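Local structure of phenazine biosynthesis protein PhzF family (Enterococcus faecalis, 1S7J) at residues 108-113 with 247-252; 118-123 with 139-144; 3-8 with 22-27. The protein is a member of the PhzF family, related in fold to diaminopimelate epimerase, and probably acts as an isomerase. One frame throughout, in Å; residues are numbered along the deposited sequence.

Contact 1. Residues 108-113 with 247-252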
loop_
_atom_site.group_PDB
_atom_site.type_symbol
_atom_site.label_atom_id
_atom_site.label_comp_id
_atom_site.label_asym_id
_atom_site.label_seq_id
_atom_site.Cartn_x
_atom_site.Cartn_y
_atom_site.Cartn_z
ATOM N N GLU A 108 -5.573 -12.965 -13.995
ATOM C CA GLU A 108 -5.754 -14.145 -13.164
ATOM C C GLU A 108 -6.249 -13.615 -11.801
ATOM O O GLU A 108 -7.159 -12.778 -11.771
ATOM C CB GLU A 108 -4.430 -14.927 -13.016
ATOM C CG GLU A 108 -4.508 -16.411 -13.407
ATOM C CD GLU A 108 -4.533 -16.643 -14.918
ATOM O OE1 GLU A 108 -3.460 -16.954 -15.496
ATOM O OE2 GLU A 108 -5.626 -16.541 -15.519
ATOM N N GLU A 109 -5.677 -14.084 -10.699
ATOM C CA GLU A 109 -6.131 -13.594 -9.393
ATOM C C GLU A 109 -5.294 -12.420 -8.872
ATOM O O GLU A 109 -5.340 -12.085 -7.683
ATOM C CB GLU A 109 -6.165 -14.738 -8.356
ATOM C CG GLU A 109 -7.519 -15.008 -7.677
ATOM C CD GLU A 109 -8.434 -15.987 -8.451
ATOM O OE1 GLU A 109 -8.803 -17.038 -7.876
ATOM O OE2 GLU A 109 -8.791 -15.699 -9.615
ATOM N N TYR A 110 -4.501 -11.808 -9.753
ATOM C CA TYR A 110 -3.698 -10.670 -9.366
ATOM C C TYR A 110 -4.248 -9.398 -9.923
ATOM O O TYR A 110 -4.944 -9.393 -10.935
ATOM C CB TYR A 110 -2.255 -10.838 -9.782
ATOM C CG TYR A 110 -1.482 -11.811 -8.945
ATOM C CD1 TYR A 110 -1.661 -13.189 -9.099
ATOM C CD2 TYR A 110 -0.544 -11.367 -8.006
ATOM C CE1 TYR A 110 -0.925 -14.102 -8.346
ATOM C CE2 TYR A 110 0.199 -12.272 -7.246
ATOM C CZ TYR A 110 0.007 -13.637 -7.421
ATOM O OH TYR A 110 0.750 -14.527 -6.685
ATOM N N TYR A 111 -4.000 -8.313 -9.197
ATOM C CA TYR A 111 -4.430 -6.971 -9.563
ATOM C C TYR A 111 -3.144 -6.141 -9.603
ATOM O O TYR A 111 -2.310 -6.224 -8.692
ATOM C CB TYR A 111 -5.442 -6.437 -8.527
ATOM C CG TYR A 111 -6.629 -7.378 -8.375
ATOM C CD1 TYR A 111 -6.498 -8.575 -7.660
ATOM C CD2 TYR A 111 -7.825 -7.156 -9.078
ATOM C CE1 TYR A 111 -7.506 -9.537 -7.664
ATOM C CE2 TYR A 111 -8.847 -8.122 -9.080
ATOM C CZ TYR A 111 -8.667 -9.314 -8.379
ATOM O OH TYR A 111 -9.595 -10.303 -8.463
ATOM N N TYR A 112 -2.947 -5.431 -10.703
ATOM C CA TYR A 112 -1.744 -4.640 -10.902
ATOM C C TYR A 112 -1.887 -3.137 -10.815
ATOM O O TYR A 112 -2.747 -2.538 -11.461
ATOM C CB TYR A 112 -1.088 -5.035 -12.224
ATOM C CG TYR A 112 -0.672 -6.478 -12.257
ATOM C CD1 TYR A 112 -1.615 -7.495 -12.469
ATOM C CD2 TYR A 112 0.660 -6.848 -12.037
ATOM C CE1 TYR A 112 -1.239 -8.846 -12.456
ATOM C CE2 TYR A 112 1.047 -8.188 -12.023
ATOM C CZ TYR A 112 0.100 -9.182 -12.229
ATOM O OH TYR A 112 0.483 -10.500 -12.195
ATOM N N LEU A 113 -1.070 -2.542 -9.964
ATOM C CA LEU A 113 -1.049 -1.107 -9.774
ATOM C C LEU A 113 0.269 -0.605 -10.314
ATOM O O LEU A 113 1.266 -1.343 -10.326
ATOM C CB LEU A 113 -1.163 -0.759 -8.292
ATOM C CG LEU A 113 -2.514 -0.889 -7.584
ATOM C CD1 LEU A 113 -3.097 -2.271 -7.740
ATOM C CD2 LEU A 113 -2.302 -0.582 -6.118
ATOM N N GLY A 247 1.843 -6.274 -8.385
ATOM C CA GLY A 247 0.637 -7.068 -8.503
ATOM C C GLY A 247 0.394 -7.868 -7.250
ATOM O O GLY A 247 1.323 -8.480 -6.722
ATOM N N GLY A 248 -0.837 -7.879 -6.765
ATOM C CA GLY A 248 -1.126 -8.644 -5.562
ATOM C C GLY A 248 -2.501 -9.264 -5.522
ATOM O O GLY A 248 -3.413 -8.805 -6.216
ATOM N N THR A 249 -2.638 -10.347 -4.757
ATOM C CA THR A 249 -3.922 -11.025 -4.597
ATOM C C THR A 249 -4.778 -10.271 -3.567
ATOM O O THR A 249 -4.385 -9.208 -3.094
ATOM C CB THR A 249 -3.745 -12.518 -4.154
ATOM O OG1 THR A 249 -2.897 -12.598 -2.996
ATOM C CG2 THR A 249 -3.125 -13.328 -5.281
ATOM N N ALA A 250 -5.971 -10.781 -3.292
ATOM C CA ALA A 250 -6.874 -10.165 -2.321
ATOM C C ALA A 250 -7.853 -11.189 -1.755
ATOM O O ALA A 250 -8.120 -12.231 -2.373
ATOM C CB ALA A 250 -7.619 -9.028 -2.941
ATOM N N LYS A 251 -8.406 -10.876 -0.588
ATOM C CA LYS A 251 -9.369 -11.761 0.082
ATOM C C LYS A 251 -10.480 -11.003 0.749
ATOM O O LYS A 251 -10.238 -10.052 1.495
ATOM C CB LYS A 251 -8.661 -12.634 1.116
ATOM C CG LYS A 251 -8.446 -14.083 0.672
ATOM C CD LYS A 251 -9.767 -14.849 0.595
ATOM C CE LYS A 251 -9.556 -16.322 0.234
ATOM N NZ LYS A 251 -8.739 -17.049 1.247
ATOM N N LEU A 252 -11.712 -11.405 0.473
ATOM C CA LEU A 252 -12.883 -10.780 1.066
ATOM C C LEU A 252 -12.995 -11.266 2.512
ATOM O O LEU A 252 -12.995 -12.476 2.770
ATOM C CB LEU A 252 -14.148 -11.184 0.316
ATOM C CG LEU A 252 -15.259 -10.157 0.080
ATOM C CD1 LEU A 252 -16.603 -10.769 0.410
ATOM C CD2 LEU A 252 -15.041 -8.924 0.881
HETATM O O HOH W 1 -6.947 -12.657 -5.616
#
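Tyr111 and Gly248 form an antiparallel hydrogen-bonded pair: Tyr111 N donates to Gly248 O at 3.1 Å and Gly248 N to Tyr111 O at 2.9 Å. One step on, Tyr112 and Gly247 make a non-hydrogen-bonded pair, and there the strands draw together to 4.2 Å between the CA atoms. In the other direction the ladder gives way at Thr249, where a water replaces a direct bond: it donates to Glu109 O at 2.7 Å and accepts from Ala250 N. Glu109 O also receives a CA-H...O contact from Thr249.

The side-chain contacts are those of tyrosines on small groups. Thr249 CG2 sits over the centre of the Tyr110 ring, a CH-pi contact with 3.8 Å from CG2 to the ring centroid. The chi1 of Thr249 (52°) makes this possible, placing OG1 between the backbone N and the carbonyl carbon and turning the methyl to the ring; Gly247 O lies at the edge of the same ring. Tyr112 lays a ring face over the backbone of Gly247, whose CA is 3.9 Å from the ring centroid. Tyr111 goes to the other face of the strands, with its CD1 edge toward Gly248 O, and its hydroxyl is hydrogen-bonded to Asn84.

Helix 72-85 packs on the Tyr111 face through Leu76, while Phe234 and Thr236 of strand 234-240 meet Tyr110 and Tyr112. Strand 110-116 runs between strands 100-107 and 243-259, and from Thr249 on the latter pairs with the end of strand 2-10 and the residue just after it, Thr249 bonding to Phe11 and Lys251 to Asp9 through their backbones.

Contact 2. Residues 118-123 with 139-144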
loop_
_atom_site.group_PDB
_atom_site.type_symbol
_atom_site.label_atom_id
_atom_site.label_comp_id
_atom_site.label_asym_id
_atom_site.label_seq_id
_atom_site.Cartn_x
_atom_site.Cartn_y
_atom_site.Cartn_z
ATOM N N ILE A 118 11.059 5.809 -8.923
ATOM C CA ILE A 118 11.857 6.752 -8.168
ATOM C C ILE A 118 12.965 6.058 -7.385
ATOM O O ILE A 118 12.727 5.483 -6.327
ATOM C CB ILE A 118 10.982 7.575 -7.173
ATOM C CG1 ILE A 118 9.773 8.173 -7.898
ATOM C CG2 ILE A 118 11.817 8.688 -6.533
ATOM C CD1 ILE A 118 8.851 8.972 -7.002
ATOM N N LEU A 119 14.164 6.071 -7.934
ATOM C CA LEU A 119 15.309 5.472 -7.266
ATOM C C LEU A 119 15.688 6.447 -6.127
ATOM O O LEU A 119 15.916 7.638 -6.377
ATOM C CB LEU A 119 16.475 5.349 -8.247
ATOM C CG LEU A 119 17.723 4.590 -7.823
ATOM C CD1 LEU A 119 17.404 3.108 -7.758
ATOM C CD2 LEU A 119 18.853 4.850 -8.824
ATOM N N PRO A 120 15.711 5.962 -4.865
ATOM C CA PRO A 120 16.064 6.842 -3.742
ATOM C C PRO A 120 17.553 7.197 -3.794
ATOM O O PRO A 120 18.394 6.347 -4.146
ATOM C CB PRO A 120 15.721 5.986 -2.530
ATOM C CG PRO A 120 16.054 4.609 -2.994
ATOM C CD PRO A 120 15.463 4.585 -4.398
ATOM N N GLU A 121 17.874 8.443 -3.478
ATOM C CA GLU A 121 19.263 8.902 -3.506
ATOM C C GLU A 121 19.974 8.784 -2.162
ATOM O O GLU A 121 19.407 9.098 -1.108
ATOM C CB GLU A 121 19.344 10.351 -4.025
ATOM C CG GLU A 121 18.687 11.391 -3.125
ATOM C CD GLU A 121 17.783 12.347 -3.889
ATOM O OE1 GLU A 121 17.935 12.475 -5.130
ATOM O OE2 GLU A 121 16.909 12.967 -3.245
ATOM N N ARG A 122 21.226 8.321 -2.224
ATOM C CA ARG A 122 22.100 8.137 -1.053
ATOM C C ARG A 122 21.955 9.210 0.023
ATOM O O ARG A 122 21.885 10.407 -0.279
ATOM C CB ARG A 122 23.556 8.084 -1.510
ATOM C CG ARG A 122 24.055 6.700 -1.871
ATOM C CD ARG A 122 24.226 5.862 -0.616
ATOM N NE ARG A 122 24.866 4.574 -0.876
ATOM C CZ ARG A 122 25.189 3.699 0.071
ATOM N NH1 ARG A 122 25.770 2.551 -0.252
ATOM N NH2 ARG A 122 24.931 3.973 1.350
ATOM N N ILE A 123 21.960 8.789 1.275
ATOM C CA ILE A 123 21.838 9.712 2.379
ATOM C C ILE A 123 22.821 9.269 3.461
ATOM O O ILE A 123 23.285 8.115 3.449
ATOM C CB ILE A 123 20.385 9.742 2.919
ATOM C CG1 ILE A 123 19.984 11.167 3.306
ATOM C CG2 ILE A 123 20.181 8.784 4.089
ATOM C CD1 ILE A 123 19.819 12.116 2.117
ATOM N N GLU A 139 23.001 0.579 4.399
ATOM C CA GLU A 139 22.903 1.625 3.387
ATOM C C GLU A 139 21.718 2.535 3.705
ATOM O O GLU A 139 20.749 2.103 4.336
ATOM C CB GLU A 139 22.710 0.992 2.003
ATOM C CG GLU A 139 23.711 -0.135 1.683
ATOM C CD GLU A 139 23.475 -0.789 0.325
ATOM O OE1 GLU A 139 22.820 -0.166 -0.544
ATOM O OE2 GLU A 139 23.960 -1.929 0.123
ATOM N N ALA A 140 21.803 3.786 3.292
ATOM C CA ALA A 140 20.721 4.737 3.535
ATOM C C ALA A 140 20.443 5.551 2.275
ATOM O O ALA A 140 21.357 5.835 1.496
ATOM C CB ALA A 140 21.066 5.646 4.702
ATOM N N TYR A 141 19.165 5.870 2.052
ATOM C CA TYR A 141 18.732 6.637 0.887
ATOM C C TYR A 141 17.501 7.467 1.255
ATOM O O TYR A 141 16.904 7.267 2.318
ATOM C CB TYR A 141 18.371 5.698 -0.262
ATOM C CG TYR A 141 19.463 4.741 -0.689
ATOM C CD1 TYR A 141 19.570 3.477 -0.114
ATOM C CD2 TYR A 141 20.357 5.080 -1.698
ATOM C CE1 TYR A 141 20.537 2.564 -0.540
ATOM C CE2 TYR A 141 21.331 4.175 -2.139
ATOM C CZ TYR A 141 21.414 2.917 -1.555
ATOM O OH TYR A 141 22.359 2.007 -2.012
ATOM N N LEU A 142 17.133 8.412 0.394
ATOM C CA LEU A 142 15.963 9.241 0.645
ATOM C C LEU A 142 15.098 9.406 -0.607
ATOM O O LEU A 142 15.594 9.397 -1.734
ATOM C CB LEU A 142 16.380 10.617 1.215
ATOM C CG LEU A 142 15.370 11.619 1.856
ATOM C CD1 LEU A 142 14.735 12.512 0.802
ATOM C CD2 LEU A 142 14.315 10.911 2.710
ATOM N N GLY A 143 13.805 9.457 -0.377
ATOM C CA GLY A 143 12.823 9.633 -1.423
ATOM C C GLY A 143 11.697 10.296 -0.681
ATOM O O GLY A 143 11.921 11.311 0.014
ATOM N N ARG A 144 10.491 9.778 -0.793
ATOM C CA ARG A 144 9.390 10.351 -0.049
ATOM C C ARG A 144 9.658 9.963 1.413
ATOM O O ARG A 144 9.415 10.746 2.340
ATOM C CB ARG A 144 8.040 9.783 -0.513
ATOM C CG ARG A 144 6.832 10.437 0.158
ATOM C CD ARG A 144 6.013 9.436 0.967
ATOM N NE ARG A 144 4.981 8.787 0.162
ATOM C CZ ARG A 144 4.748 7.469 0.113
ATOM N NH1 ARG A 144 3.763 7.024 -0.646
ATOM N NH2 ARG A 144 5.496 6.612 0.785
#
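Tyr141, with Arg122 and Leu142, accounts for much of the buried surface. The Tyr141 ring has Arg122 N near its plane at the CD2 edge, and Tyr141 CB packs 3.5 Å from Pro120 CB. Arg122 starts away from strand 139-142, but a bend at chi2 (-72°) brings its chain back along the ring, CD 3.7 Å from Tyr141 CE2. The phenol end then lies over one face of the guanidinium, offset toward its rim, with the two planes 38° apart. Tyr141 OH donates to Glu139 OE1 at 2.7 Å, and Tyr213 also bonds that oxygen. Glu139 OE1 lies well out of the guanidinium plane, 4.0 Å from Arg122 NH1, so no N-H points at it and the attraction is probably only electrostatic.

Leu142 pairs with Glu121 by backbone bonds both ways, Leu142 N to Glu121 O being 2.8 Å. Its CB meets Ile123 CD1, while Ile123 CG2 presses tightly on Ala140 CB. A third bond runs from Ile123 N to Ala140 O.

This is a short antiparallel pairing, its strands linked through helix 127-133, that adds strand 121-122 beside strand 139-142, whose other neighbour is strand 146-149.

Contact 3. Residues 3-8 with 22-27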
loop_
_atom_site.group_PDB
_atom_site.type_symbol
_atom_site.label_atom_id
_atom_site.label_comp_id
_atom_site.label_asym_id
_atom_site.label_seq_id
_atom_site.Cartn_x
_atom_site.Cartn_y
_atom_site.Cartn_z
ATOM N N TYR A 3 -26.676 0.402 2.113
ATOM C CA TYR A 3 -25.489 0.615 1.280
ATOM C C TYR A 3 -24.530 -0.549 1.386
ATOM O O TYR A 3 -23.838 -0.689 2.379
ATOM C CB TYR A 3 -24.748 1.880 1.730
ATOM C CG TYR A 3 -25.542 3.157 1.632
ATOM C CD1 TYR A 3 -26.631 3.382 2.456
ATOM C CD2 TYR A 3 -25.198 4.140 0.721
ATOM C CE1 TYR A 3 -27.370 4.559 2.370
ATOM C CE2 TYR A 3 -25.926 5.321 0.628
ATOM C CZ TYR A 3 -27.016 5.520 1.458
ATOM O OH TYR A 3 -27.764 6.673 1.368
ATOM N N PRO A 4 -24.437 -1.369 0.345
ATOM C CA PRO A 4 -23.523 -2.525 0.380
ATOM C C PRO A 4 -22.059 -2.104 0.601
ATOM O O PRO A 4 -21.645 -1.035 0.149
ATOM C CB PRO A 4 -23.688 -3.141 -1.021
ATOM C CG PRO A 4 -25.075 -2.706 -1.437
ATOM C CD PRO A 4 -25.125 -1.283 -0.957
ATOM N N TYR A 5 -21.292 -2.929 1.315
ATOM C CA TYR A 5 -19.889 -2.642 1.540
ATOM C C TYR A 5 -19.127 -3.921 1.554
ATOM O O TYR A 5 -19.712 -5.004 1.626
ATOM C CB TYR A 5 -19.660 -1.842 2.842
ATOM C CG TYR A 5 -19.950 -2.594 4.112
ATOM C CD1 TYR A 5 -19.021 -3.489 4.647
ATOM C CD2 TYR A 5 -21.160 -2.425 4.782
ATOM C CE1 TYR A 5 -19.298 -4.199 5.807
ATOM C CE2 TYR A 5 -21.442 -3.122 5.932
ATOM C CZ TYR A 5 -20.511 -4.010 6.446
ATOM O OH TYR A 5 -20.802 -4.705 7.592
ATOM N N TYR A 6 -17.799 -3.825 1.424
ATOM C CA TYR A 6 -16.929 -4.985 1.411
ATOM C C TYR A 6 -15.695 -4.673 2.216
ATOM O O TYR A 6 -15.293 -3.520 2.315
ATOM C CB TYR A 6 -16.530 -5.343 -0.042
ATOM C CG TYR A 6 -17.706 -5.659 -0.960
ATOM C CD1 TYR A 6 -18.585 -4.649 -1.378
ATOM C CD2 TYR A 6 -17.958 -6.963 -1.377
ATOM C CE1 TYR A 6 -19.690 -4.940 -2.179
ATOM C CE2 TYR A 6 -19.058 -7.263 -2.178
ATOM C CZ TYR A 6 -19.919 -6.253 -2.573
ATOM O OH TYR A 6 -21.009 -6.565 -3.338
ATOM N N ILE A 7 -15.143 -5.680 2.866
ATOM C CA ILE A 7 -13.937 -5.520 3.660
ATOM C C ILE A 7 -12.986 -6.497 3.059
ATOM O O ILE A 7 -13.217 -7.705 3.122
ATOM C CB ILE A 7 -14.152 -5.906 5.142
ATOM C CG1 ILE A 7 -15.317 -5.129 5.752
ATOM C CG2 ILE A 7 -12.882 -5.657 5.920
ATOM C CD1 ILE A 7 -15.120 -3.648 5.780
ATOM N N VAL A 8 -11.934 -6.011 2.426
ATOM C CA VAL A 8 -10.976 -6.896 1.813
ATOM C C VAL A 8 -9.564 -6.686 2.283
ATOM O O VAL A 8 -9.166 -5.566 2.632
ATOM C CB VAL A 8 -11.071 -6.840 0.248
ATOM C CG1 VAL A 8 -12.039 -5.763 -0.195
ATOM C CG2 VAL A 8 -9.708 -6.653 -0.392
ATOM N N ALA A 22 -11.994 -1.036 3.568
ATOM C CA ALA A 22 -13.424 -1.169 3.342
ATOM C C ALA A 22 -13.728 -0.432 2.058
ATOM O O ALA A 22 -13.227 0.655 1.853
ATOM C CB ALA A 22 -14.189 -0.542 4.474
ATOM N N VAL A 23 -14.532 -1.022 1.171
ATOM C CA VAL A 23 -14.876 -0.334 -0.068
ATOM C C VAL A 23 -16.376 -0.235 -0.266
ATOM O O VAL A 23 -17.105 -1.196 -0.039
ATOM C CB VAL A 23 -14.186 -0.942 -1.303
ATOM C CG1 VAL A 23 -13.264 -2.074 -0.912
ATOM C CG2 VAL A 23 -15.200 -1.365 -2.346
ATOM N N TYR A 24 -16.842 0.968 -0.601
ATOM C CA TYR A 24 -18.256 1.212 -0.836
ATOM C C TYR A 24 -18.494 1.615 -2.262
ATOM O O TYR A 24 -17.982 2.663 -2.713
ATOM C CB TYR A 24 -18.782 2.332 0.055
ATOM C CG TYR A 24 -19.030 1.957 1.478
ATOM C CD1 TYR A 24 -17.979 1.649 2.334
ATOM C CD2 TYR A 24 -20.327 1.941 1.995
ATOM C CE1 TYR A 24 -18.207 1.339 3.674
ATOM C CE2 TYR A 24 -20.570 1.638 3.329
ATOM C CZ TYR A 24 -19.510 1.341 4.165
ATOM O OH TYR A 24 -19.741 1.086 5.480
ATOM N N VAL A 25 -19.220 0.788 -3.015
ATOM C CA VAL A 25 -19.556 1.122 -4.388
ATOM C C VAL A 25 -20.953 1.736 -4.325
ATOM O O VAL A 25 -21.933 1.051 -4.083
ATOM C CB VAL A 25 -19.556 -0.107 -5.331
ATOM C CG1 VAL A 25 -19.812 0.351 -6.765
ATOM C CG2 VAL A 25 -18.225 -0.838 -5.264
ATOM N N LEU A 26 -21.001 3.054 -4.496
ATOM C CA LEU A 26 -22.240 3.826 -4.438
ATOM C C LEU A 26 -22.812 4.129 -5.824
ATOM O O LEU A 26 -22.074 4.167 -6.818
ATOM C CB LEU A 26 -21.975 5.160 -3.720
ATOM C CG LEU A 26 -21.061 5.175 -2.494
ATOM C CD1 LEU A 26 -20.672 6.595 -2.155
ATOM C CD2 LEU A 26 -21.756 4.512 -1.332
ATOM N N GLU A 27 -24.119 4.349 -5.887
ATOM C CA GLU A 27 -24.774 4.669 -7.150
ATOM C C GLU A 27 -24.731 6.176 -7.415
ATOM O O GLU A 27 -25.006 6.635 -8.522
ATOM C CB GLU A 27 -26.215 4.142 -7.165
ATOM C CG GLU A 27 -27.053 4.509 -5.951
ATOM C CD GLU A 27 -28.451 3.905 -5.997
ATOM O OE1 GLU A 27 -28.571 2.691 -6.276
ATOM O OE2 GLU A 27 -29.430 4.647 -5.752
HETATM O O HOH W 2 -20.452 -1.880 -2.560
HETATM O O HOH W 3 -22.805 1.245 -1.332
#
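Tyr5 lays its CB over the centre of the Tyr24 ring, 3.5 Å from the centroid and only 14° off the ring normal, a close CH-pi contact. The two side chains run side by side in the same direction. Their ring planes are 29° apart but slid past each other, with centroids 5.6 Å apart, so the rings barely overlap and the Tyr24 hydroxyl lies near Tyr5 CG and CD2. With CG of Tyr5 between its backbone N and carbonyl carbon (chi1 68°), the ring leads away from strand 19-25 and leaves CB as the nearest part. Phe49 meets the Tyr24 ring at a shallow angle.

Tyr3 approaches Leu26 obliquely, Leu26 CD2 lying at the ring edge 4.0 Å from Tyr3 CD2. Further along, Ile7 CD1 presses on Ala22 CB at a tight 3.5 Å, on the face opposite Tyr6 and Val23.

Strands 2-10 and 19-25 form a beta hairpin, and the other edge of strand 2-10 is paired with strand 243-259. Within the hairpin Tyr6 and Val23 are a hydrogen-bonded pair: Tyr6 N donates to Val23 O, and Val23 N to Tyr6 O at 2.9 Å. Ala22 is about 8 Å, side chain to side chain, from Glu46, the predicted active-site residue.

Toward Tyr3 the strands diverge and waters fill in for direct pairing. One accepts from Val25 N and donates weakly to Pro4 O; a second donates to Pro4 O at 3.0 Å and to Val25 O at 2.9 Å.

The Val8 and Val23 side chains meet at an angle through their CG1 methyls, and both valines rest on Val81 of helix 72-85; Tyr6, on the same face as Val23, meets the ring of Tyr85 at that helix's end.

Along the chain contact 3 closes first, and contact 2 is then nested inside the long loop closed by contact 1. Contacts 1 and 3 lie about 17 Å apart between centres and touch: strand 243-259, which carries residues 247-252, neighbours strand 2-10, with Leu252 against Ile7 and Tyr6, and Ala250 against Val8. Helix 72-85 packs on both. Contact 2 lies on the other side of the chain's centre, its own centre about 28 Å from that of contact 1 and about 37 Å from that of contact 3, although strand 121-122 directly follows strand 110-116. Such a division fits the two-lobed fold of the diaminopimelate epimerase clan, contacts 1 and 3 belonging to one lobe and contact 2 to the other.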